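Aminopentol aminotransferase (Sphingopyxis macrogoltabida, PDB 6HBS) catalyses the pyridoxal 5'-phosphate-dependent deamination of the fumonisin B1 derivative aminopentol (HFB1) to 2-keto-HFB1, with pyruvate as preferred amino acceptor. Local coordinates at residues A[10-13]-A[14-18]; A[30-33]-A[34-37]; A[46-49]-A[50-54]. One frame throughout, in Å; residues are numbered along the deposited sequence.

How the contacts relate
Contacts 1, 2 and 3 follow one another along the N-terminal part of the chain: the end of helix 5-17, a proline-rich turn, then a β-hairpin. Each touches the other two. R11 NH2 of contact 1 comes within 3.0 Å of F35 O of contact 2, L10 CD1 lies 3.5 Å from A50 CB of contact 3, and P36 CB of contact 2 meets D49 CB of contact 3 at 3.7 Å. Centre to centre, contact 2 is about 15 Å from contact 1 and about 14 Å from contact 3. All three lie away from the pyridoxal phosphate pocket; contacts 1 and 3 both touch the second subunit.

Contact 1 of 3, residues A[10-13]-A[14-18]; sequences LRER and AERVI
L10 and A14 are joined by a backbone hydrogen bond of the α-helix, A14 N to L10 O at 2.8 Å, and E15 N repeats the pattern one residue on with R11 O at 3.1 Å. This is the last part of helix 5-17, and its coil tightens before it ends. R16 N makes a weak bond to R13 O, three residues back, while A14 O receives both V17 N and I18 N; I18 is the first residue to leave helical geometry.

The side chains line up one turn apart. E12 and R16 run alongside each other and point the same way, their carboxylate and guanidinium planes only 9° apart. Even so, they form no salt bridge: E12 OE2 stands 4.2 Å from R16 NH1, well out of the guanidinium plane, with no N-H aimed at it. The opposite charges probably attract at this distance, but no directed bond joins them. Between the two side chains it is R16 CD that touches, 3.7 Å from E12 OE2. E12 brings its carboxylate here by setting CG opposite the backbone N (chi1 -177°) and then bending at chi2 (-88°).

R13 is held much more firmly, by partners beyond this turn. Its NH1 forms a salt bridge with D9, and its NH2 reaches across the dimer interface to E100 and N97 of the second subunit. R276 of that subunit also binds R16 O, so the helix end is tied to the neighbour through backbone as well as side chain. On the buried side, A14 sits against F38, and its small CB nestles 3.2 Å from L10 O. V17 turns CG2 back to within 3.5 Å of R13 O.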
loop_
_atom_site.group_PDB
_atom_site.type_symbol
_atom_site.label_atom_id
_atom_site.label_comp_id
_atom_site.label_asym_id
_atom_site.label_seq_id
_atom_site.Cartn_x
_atom_site.Cartn_y
_atom_site.Cartn_z
ATOM N N LEU A 10 10.823 16.235 19.112
ATOM C CA LEU A 10 10.239 15.227 18.250
ATOM C C LEU A 10 11.346 14.329 17.686
ATOM O O LEU A 10 11.182 13.132 17.660
ATOM C CB LEU A 10 9.434 15.907 17.140
ATOM C CG LEU A 10 8.039 16.372 17.549
ATOM C CD1 LEU A 10 7.439 17.278 16.488
ATOM C CD2 LEU A 10 7.120 15.179 17.806
ATOM N N ARG A 11 12.508 14.900 17.358
ATOM C CA ARG A 11 13.622 14.103 16.826
ATOM C C ARG A 11 14.235 13.213 17.925
ATOM O O ARG A 11 14.597 12.056 17.641
ATOM C CB ARG A 11 14.689 14.995 16.191
ATOM C CG ARG A 11 14.338 15.529 14.810
ATOM C CD ARG A 11 15.565 16.299 14.341
ATOM N NE ARG A 11 15.397 16.932 13.040
ATOM C CZ ARG A 11 15.504 16.292 11.879
ATOM N NH1 ARG A 11 15.777 14.996 11.864
ATOM N NH2 ARG A 11 15.313 16.952 10.746
ATOM N N GLU A 12 14.339 13.723 19.161
ATOM C CA GLU A 12 14.859 12.931 20.306
ATOM C C GLU A 12 13.942 11.719 20.544
ATOM O O GLU A 12 14.426 10.619 20.824
ATOM C CB GLU A 12 14.939 13.750 21.610
ATOM C CG GLU A 12 15.552 13.019 22.839
ATOM C CD GLU A 12 14.728 12.160 23.837
ATOM O OE1 GLU A 12 13.440 12.136 23.810
ATOM O OE2 GLU A 12 15.382 11.458 24.685
ATOM N N ARG A 13 12.631 11.965 20.549
ATOM C CA ARG A 13 11.630 10.946 20.822
ATOM C C ARG A 13 11.602 9.938 19.654
ATOM O O ARG A 13 11.559 8.717 19.897
ATOM C CB ARG A 13 10.251 11.566 21.061
ATOM C CG ARG A 13 10.115 12.316 22.380
ATOM C CD ARG A 13 8.910 13.218 22.378
ATOM N NE ARG A 13 7.669 12.508 22.089
ATOM C CZ ARG A 13 6.580 13.081 21.599
ATOM N NH1 ARG A 13 6.568 14.385 21.355
ATOM N NH2 ARG A 13 5.493 12.361 21.377
ATOM N N ALA A 14 11.611 10.448 18.406
ATOM C CA ALA A 14 11.529 9.635 17.210
ATOM C C ALA A 14 12.667 8.608 17.181
ATOM O O ALA A 14 12.412 7.454 16.877
ATOM C CB ALA A 14 11.484 10.484 15.944
ATOM N N GLU A 15 13.896 9.003 17.527
ATOM C CA GLU A 15 15.036 8.096 17.445
ATOM C C GLU A 15 14.875 6.878 18.375
ATOM O O GLU A 15 15.425 5.818 18.078
ATOM C CB GLU A 15 16.352 8.785 17.783
ATOM C CG GLU A 15 17.539 8.059 17.196
ATOM C CD GLU A 15 18.880 8.552 17.705
ATOM O OE1 GLU A 15 19.017 9.786 17.901
ATOM O OE2 GLU A 15 19.784 7.701 17.904
ATOM N N ARG A 16 14.148 7.044 19.487
ATOM C CA ARG A 16 13.904 5.971 20.459
ATOM C C ARG A 16 12.966 4.904 19.868
ATOM O O ARG A 16 13.189 3.722 20.103
ATOM C CB ARG A 16 13.366 6.537 21.782
ATOM C CG ARG A 16 14.359 7.430 22.517
ATOM C CD ARG A 16 13.770 8.310 23.617
ATOM N NE ARG A 16 13.398 7.544 24.801
ATOM C CZ ARG A 16 14.255 7.080 25.711
ATOM N NH1 ARG A 16 15.550 7.328 25.595
ATOM N NH2 ARG A 16 13.814 6.369 26.733
ATOM N N VAL A 17 11.949 5.300 19.096
ATOM C CA VAL A 17 10.833 4.360 18.759
ATOM C C VAL A 17 10.678 4.104 17.250
ATOM O O VAL A 17 9.809 3.333 16.853
ATOM C CB VAL A 17 9.514 4.860 19.363
ATOM C CG1 VAL A 17 9.496 4.675 20.881
ATOM C CG2 VAL A 17 9.204 6.290 18.955
ATOM N N ILE A 18 11.492 4.756 16.430
ATOM C CA ILE A 18 11.509 4.601 14.973
ATOM C C ILE A 18 12.969 4.376 14.586
ATOM O O ILE A 18 13.844 5.134 15.001
ATOM C CB ILE A 18 10.863 5.803 14.250
ATOM C CG1 ILE A 18 9.422 6.024 14.701
ATOM C CG2 ILE A 18 10.952 5.673 12.741
ATOM C CD1 ILE A 18 8.856 7.375 14.346
#

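Contact 2 of 3, residues A[30-33]-A[34-37]; sequences LLPP and EFPQ
P32 and F35 close a type I β-turn in the loop between helix 5-17 and strand 39-43, a local contact packed against helix 356-367. F35 N donates to P32 O at 3.1 Å in a nearly straight bond (164°), arriving from above the carbonyl plane. A water ties the turn a second time, giving one hydrogen to P32 O and the other to F35 O at 2.8 Å, so the proline carbonyl accepts two bonds.

The phenyl ring folds back over the incoming chain. L31 comes at it crosswise, its CG over one face and CB 4.0 Å from F35 CD1; P32 lies alongside, with CD 3.7 Å from F35 CD1. L366 and an edge-to-face stack with Y371 continue the packing. An alanine in place of F35 is likely to leave L31 and P32 without the ring they pack on and a gap beside L366 and Y371. E34 bends at chi2 (97°) to lay OE1 beside the two prolines, 3.3 Å from P33 CD.

With the P33 ring restricting phi inside the turn, and the P32 carbonyl gripped by both F35 N and the water, the turn is probably rather rigid.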
loop_
_atom_site.group_PDB
_atom_site.type_symbol
_atom_site.label_atom_id
_atom_site.label_comp_id
_atom_site.label_asym_id
_atom_site.label_seq_id
_atom_site.Cartn_x
_atom_site.Cartn_y
_atom_site.Cartn_z
ATOM N N LEU A 30 19.852 12.785 4.486
ATOM C CA LEU A 30 20.819 13.237 3.471
ATOM C C LEU A 30 20.656 14.728 3.141
ATOM O O LEU A 30 21.263 15.169 2.171
ATOM C CB LEU A 30 20.631 12.411 2.193
ATOM C CG LEU A 30 20.908 10.912 2.321
ATOM C CD1 LEU A 30 20.653 10.206 0.989
ATOM C CD2 LEU A 30 22.330 10.667 2.801
ATOM N N LEU A 31 19.862 15.476 3.931
ATOM C CA LEU A 31 19.638 16.923 3.710
ATOM C C LEU A 31 20.419 17.736 4.724
ATOM O O LEU A 31 20.819 17.216 5.755
ATOM C CB LEU A 31 18.147 17.243 3.814
ATOM C CG LEU A 31 17.305 16.785 2.628
ATOM C CD1 LEU A 31 15.822 16.916 2.931
ATOM C CD2 LEU A 31 17.671 17.558 1.367
ATOM N N PRO A 32 20.653 19.045 4.484
ATOM C CA PRO A 32 21.216 19.903 5.529
ATOM C C PRO A 32 20.404 19.804 6.821
ATOM O O PRO A 32 19.198 19.534 6.806
ATOM C CB PRO A 32 21.221 21.311 4.908
ATOM C CG PRO A 32 21.298 21.029 3.406
ATOM C CD PRO A 32 20.499 19.741 3.200
ATOM N N PRO A 33 21.043 20.012 7.992
ATOM C CA PRO A 33 20.380 19.790 9.279
ATOM C C PRO A 33 19.230 20.763 9.560
ATOM O O PRO A 33 18.384 20.479 10.392
ATOM C CB PRO A 33 21.534 19.944 10.293
ATOM C CG PRO A 33 22.516 20.860 9.595
ATOM C CD PRO A 33 22.447 20.423 8.148
ATOM N N GLU A 34 19.190 21.879 8.822
ATOM C CA GLU A 34 18.146 22.889 8.955
ATOM C C GLU A 34 16.786 22.369 8.476
ATOM O O GLU A 34 15.761 22.947 8.814
ATOM C CB GLU A 34 18.512 24.134 8.144
ATOM C CG GLU A 34 19.738 24.859 8.684
ATOM C CD GLU A 34 21.063 24.547 8.018
ATOM O OE1 GLU A 34 21.218 23.446 7.454
ATOM O OE2 GLU A 34 21.942 25.417 8.077
ATOM N N PHE A 35 16.777 21.345 7.620
ATOM C CA PHE A 35 15.529 20.819 7.062
ATOM C C PHE A 35 14.721 20.182 8.190
ATOM O O PHE A 35 15.228 19.320 8.905
ATOM C CB PHE A 35 15.790 19.855 5.904
ATOM C CG PHE A 35 16.002 20.556 4.586
ATOM C CD1 PHE A 35 17.242 21.085 4.254
ATOM C CD2 PHE A 35 14.948 20.745 3.711
ATOM C CE1 PHE A 35 17.424 21.760 3.051
ATOM C CE2 PHE A 35 15.117 21.434 2.518
ATOM C CZ PHE A 35 16.364 21.941 2.190
ATOM N N PRO A 36 13.464 20.623 8.412
ATOM C CA PRO A 36 12.571 19.959 9.365
ATOM C C PRO A 36 12.120 18.564 8.882
ATOM O O PRO A 36 11.843 18.368 7.695
ATOM C CB PRO A 36 11.370 20.909 9.436
ATOM C CG PRO A 36 11.344 21.573 8.084
ATOM C CD PRO A 36 12.803 21.729 7.708
ATOM N N GLN A 37 12.073 17.619 9.823
ATOM C CA GLN A 37 11.596 16.239 9.575
ATOM C C GLN A 37 10.070 16.136 9.742
ATOM O O GLN A 37 9.404 15.511 8.909
ATOM C CB GLN A 37 12.288 15.253 10.513
ATOM C CG GLN A 37 11.857 13.807 10.248
ATOM C CD GLN A 37 12.217 13.294 8.879
ATOM O OE1 GLN A 37 13.266 12.657 8.710
ATOM N NE2 GLN A 37 11.362 13.541 7.894
HETATM O O HOH W 1 17.490 17.781 8.345
#

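Contact 3 of 3, residues A[46-49]-A[50-54]; sequences RIWD and ADEQP
D49 and E52 end a type I β-turn. E52 N gives its hydrogen to D49 O at 3.0 Å, and D49 N donates to Q53 O at 3.1 Å, with E52 itself in left-handed helical geometry (phi 68°). W48 and P54 form an antiparallel non-hydrogen-bonded pair, edged by a CA-H...O contact from W48 CA to Q53 O at 3.2 Å.

Side-chain bonding centres on D49. Its CG sits between backbone N and carbonyl carbon (chi1 65°), which swings OD1 over the turn: Q53 N reaches it at 2.9 Å from above the carboxylate plane, and D51 N adds a weak Asx-turn bond at 3.0 Å. OD2 is taken by Y55. E52 sends its carboxylate to salt bridges with R40 (OE1) and R41 (OE2), while D51 OD1 and OD2 accept hydrogen bonds from R6 N and Q7 N.

The apolar part is a CH-π contact. P54 CB lies over the five-membered ring of W48, 3.8 Å from its centroid and nearer the NE1 side, and R41 adds a cation-π interaction.

The two backbone bonds and the positive phi of E52 define a 3:5 β-hairpin, a type I turn with a G1 β-bulge at E52, joining strands 46-49 and 54-57.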
loop_
_atom_site.group_PDB
_atom_site.type_symbol
_atom_site.label_atom_id
_atom_site.label_comp_id
_atom_site.label_asym_id
_atom_site.label_seq_id
_atom_site.Cartn_x
_atom_site.Cartn_y
_atom_site.Cartn_z
ATOM N N ARG A 46 1.369 25.462 0.842
ATOM C CA ARG A 46 2.180 25.673 1.998
ATOM C C ARG A 46 2.125 24.476 2.956
ATOM O O ARG A 46 1.088 23.861 3.136
ATOM C CB ARG A 46 1.715 26.937 2.744
ATOM C CG ARG A 46 2.203 28.230 2.108
ATOM C CD ARG A 46 1.690 29.488 2.810
ATOM N NE ARG A 46 2.356 30.697 2.308
ATOM C CZ ARG A 46 2.221 31.166 1.065
ATOM N NH1 ARG A 46 1.386 30.585 0.219
ATOM N NH2 ARG A 46 2.960 32.189 0.665
ATOM N N ILE A 47 3.233 24.269 3.659
ATOM C CA ILE A 47 3.337 23.373 4.808
ATOM C C ILE A 47 3.878 24.185 5.976
ATOM O O ILE A 47 4.603 25.157 5.758
ATOM C CB ILE A 47 4.261 22.175 4.522
ATOM C CG1 ILE A 47 5.686 22.625 4.177
ATOM C CG2 ILE A 47 3.660 21.302 3.455
ATOM C CD1 ILE A 47 6.581 21.521 3.593
ATOM N N TRP A 48 3.567 23.740 7.198
ATOM C CA TRP A 48 4.096 24.294 8.438
ATOM C C TRP A 48 4.780 23.174 9.220
ATOM O O TRP A 48 4.180 22.094 9.389
ATOM C CB TRP A 48 2.970 24.891 9.284
ATOM C CG TRP A 48 2.378 26.182 8.795
ATOM C CD1 TRP A 48 2.627 27.410 9.329
ATOM C CD2 TRP A 48 1.407 26.389 7.755
ATOM N NE1 TRP A 48 1.905 28.366 8.684
ATOM C CE2 TRP A 48 1.149 27.777 7.711
ATOM C CE3 TRP A 48 0.759 25.571 6.835
ATOM C CZ2 TRP A 48 0.296 28.353 6.781
ATOM C CZ3 TRP A 48 -0.102 26.132 5.918
ATOM C CH2 TRP A 48 -0.339 27.512 5.896
ATOM N N ASP A 49 6.000 23.429 9.684
ATOM C CA ASP A 49 6.756 22.470 10.458
ATOM C C ASP A 49 6.187 22.432 11.880
ATOM O O ASP A 49 5.213 23.179 12.192
ATOM C CB ASP A 49 8.254 22.762 10.392
ATOM C CG ASP A 49 8.724 24.072 11.015
ATOM O OD1 ASP A 49 7.991 24.658 11.867
ATOM O OD2 ASP A 49 9.827 24.473 10.650
ATOM N N ALA A 50 6.751 21.545 12.724
ATOM C CA ALA A 50 6.251 21.342 14.105
ATOM C C ALA A 50 6.294 22.661 14.905
ATOM O O ALA A 50 5.542 22.805 15.844
ATOM C CB ALA A 50 7.067 20.295 14.805
ATOM N N ASP A 51 7.218 23.567 14.558
ATOM C CA ASP A 51 7.429 24.853 15.273
ATOM C C ASP A 51 6.676 25.996 14.594
ATOM O O ASP A 51 6.952 27.156 14.882
ATOM C CB ASP A 51 8.926 25.145 15.423
ATOM C CG ASP A 51 9.595 24.234 16.435
ATOM O OD1 ASP A 51 9.362 24.426 17.643
ATOM O OD2 ASP A 51 10.318 23.295 16.015
ATOM N N GLU A 52 5.733 25.658 13.707
ATOM C CA GLU A 52 4.779 26.557 13.071
ATOM C C GLU A 52 5.453 27.534 12.090
ATOM O O GLU A 52 4.879 28.578 11.772
ATOM C CB GLU A 52 3.973 27.324 14.122
ATOM C CG GLU A 52 2.558 27.620 13.664
ATOM C CD GLU A 52 1.666 26.399 13.505
ATOM O OE1 GLU A 52 2.097 25.312 13.898
ATOM O OE2 GLU A 52 0.561 26.542 12.987
ATOM N N GLN A 53 6.628 27.181 11.566
ATOM C CA GLN A 53 7.258 27.946 10.478
ATOM C C GLN A 53 6.622 27.510 9.165
ATOM O O GLN A 53 6.606 26.304 8.846
ATOM C CB GLN A 53 8.776 27.748 10.412
ATOM C CG GLN A 53 9.515 27.926 11.737
ATOM C CD GLN A 53 9.521 29.316 12.349
ATOM O OE1 GLN A 53 8.850 30.248 11.892
ATOM N NE2 GLN A 53 10.294 29.465 13.417
ATOM N N PRO A 54 6.116 28.465 8.348
ATOM C CA PRO A 54 5.527 28.154 7.052
ATOM C C PRO A 54 6.587 28.069 5.945
ATOM O O PRO A 54 7.602 28.767 5.995
ATOM C CB PRO A 54 4.567 29.333 6.816
ATOM C CG PRO A 54 5.263 30.490 7.477
ATOM C CD PRO A 54 5.972 29.897 8.677
#